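Local coordinates for protein adhesin (Neisseria gonorrhoeae, PDB 6GQ4) that probably acts as a surface adhesin, probably also inhibits lysozyme, and elicits antibodies that kill gonococci, at residues Ser78-Tyr81 with Arg82-Ile86. Sequence-based numbering, arbitrary orientation. Where two conformers were deposited one is given.
Sequences SKSY and RKQPI. With NA (sodium ion), chain B.
A type I beta-turn, S80 to K83, lies in the loop joining strands 70-73 and 86-89, and its backbone leads into the sodium site. The turn is closed by K83 N, which donates to S80 O at 3.0 Å. Past the turn, CG of Q84 packs against S80 O. The corner residues, Y81 and R82, carry the side-chain contact and extend alongside one another. CG of R82 sits over one face of the Y81 ring, 3.4 Å from its centroid and displaced toward the CZ rim: a CH-pi contact. A kink at chi3 (67°) swings the guanidinium toward the ring's hydroxyl end, where NH1 gives Y81 OH a hydrogen bond of 2.9 Å, with an N-H...O angle of 154°. The hydroxyl meets the guanidinium edge, while NH1 reaches it from the ring face that CG covers; the two planes are 84° apart, so this is no stack. NH1 also bonds T12 O, tying the pair to strand 9-16, while F29 meets the Y81 ring edge-to-face. A water accepts from R82 N at 2.9 Å and donates to K79 O, to which K83 NZ adds a weak bond of 3.4 Å. S80 OG and Q84 NE2 both bond A75 O. The sodium ion is bound by Y81 O at 2.4 Å and by Q84 O at 2.6 Å, with Y15 OH as a further ligand; it thus bridges two loop carbonyls and a tyrosine hydroxyl, linking the loop to strand 9-16. All three protein ligands are oxygens and none is a carboxylate, so neutral oxygens, two of them peptide carbonyls, probably supply most of the attraction for the ion.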
# COMPACT_ATOMS: atom_id res chain seq x y z
N SER A 78 -10.92 -6.21 -1.87
CA SER A 78 -10.97 -7.14 -0.77
C SER A 78 -10.56 -8.57 -1.17
O SER A 78 -10.14 -9.33 -0.30
CB SER A 78 -12.37 -7.06 -0.10
OG SER A 78 -13.40 -7.34 -1.05
N LYS A 79 -10.74 -8.93 -2.46
CA LYS A 79 -10.31 -10.22 -3.03
C LYS A 79 -8.78 -10.26 -3.19
O LYS A 79 -8.13 -11.21 -2.78
CB LYS A 79 -11.01 -10.46 -4.37
CG LYS A 79 -12.51 -10.72 -4.28
CD LYS A 79 -13.15 -11.13 -5.59
CE LYS A 79 -13.08 -10.06 -6.65
NZ LYS A 79 -13.78 -8.83 -6.24
N SER A 80 -8.22 -9.19 -3.77
CA SER A 80 -6.89 -9.20 -4.38
C SER A 80 -5.78 -8.76 -3.42
O SER A 80 -4.61 -9.05 -3.72
CB SER A 80 -6.83 -8.33 -5.62
OG SER A 80 -6.72 -6.95 -5.26
N TYR A 81 -6.13 -8.02 -2.36
CA TYR A 81 -5.18 -7.13 -1.73
C TYR A 81 -4.03 -7.91 -1.10
O TYR A 81 -2.90 -7.35 -0.97
CB TYR A 81 -5.84 -6.14 -0.77
CG TYR A 81 -6.20 -6.76 0.53
CD1 TYR A 81 -7.26 -7.66 0.61
CD2 TYR A 81 -5.38 -6.63 1.65
CE1 TYR A 81 -7.57 -8.28 1.82
CE2 TYR A 81 -5.70 -7.22 2.85
CZ TYR A 81 -6.76 -8.09 2.92
OH TYR A 81 -7.03 -8.72 4.10
N ARG A 82 -4.26 -9.15 -0.64
CA ARG A 82 -3.17 -9.83 0.07
C ARG A 82 -2.22 -10.58 -0.87
O ARG A 82 -1.21 -11.14 -0.41
CB ARG A 82 -3.67 -10.85 1.09
CG ARG A 82 -4.81 -10.38 1.99
CD ARG A 82 -5.05 -11.32 3.18
NE ARG A 82 -3.95 -11.30 4.13
CZ ARG A 82 -3.73 -10.37 5.08
NH1 ARG A 82 -4.65 -9.49 5.47
NH2 ARG A 82 -2.55 -10.40 5.65
N LYS A 83 -2.48 -10.54 -2.18
CA LYS A 83 -1.63 -11.19 -3.15
C LYS A 83 -0.78 -10.18 -3.91
O LYS A 83 0.12 -10.60 -4.63
CB LYS A 83 -2.49 -11.96 -4.14
CG LYS A 83 -3.16 -13.20 -3.57
CD LYS A 83 -3.82 -14.07 -4.63
CE LYS A 83 -5.04 -13.44 -5.28
NZ LYS A 83 -6.20 -13.46 -4.36
N GLN A 84 -1.05 -8.88 -3.81
CA GLN A 84 -0.39 -7.91 -4.72
C GLN A 84 0.98 -7.51 -4.14
O GLN A 84 1.12 -7.13 -2.97
CB GLN A 84 -1.26 -6.69 -5.00
CG GLN A 84 -2.57 -7.00 -5.72
CD GLN A 84 -2.40 -7.32 -7.18
OE1 GLN A 84 -1.44 -7.97 -7.59
NE2 GLN A 84 -3.34 -6.86 -8.00
N PRO A 85 2.04 -7.56 -4.96
CA PRO A 85 3.30 -6.97 -4.54
C PRO A 85 3.14 -5.45 -4.58
O PRO A 85 2.30 -4.94 -5.35
CB PRO A 85 4.33 -7.49 -5.54
CG PRO A 85 3.58 -8.13 -6.65
CD PRO A 85 2.11 -8.15 -6.30
N ILE A 86 3.95 -4.74 -3.77
CA ILE A 86 3.93 -3.26 -3.69
C ILE A 86 5.36 -2.70 -3.79
O ILE A 86 6.37 -3.40 -3.60
CB ILE A 86 3.24 -2.82 -2.37
CG1 ILE A 86 4.14 -3.09 -1.16
CG2 ILE A 86 1.85 -3.47 -2.19
CD1 ILE A 86 3.69 -2.35 0.06
NA NA B . -0.52 -6.86 -0.97
O HOH W 1 -6.32 -11.14 -1.03
O HOH W 2 -0.67 -5.40 -1.70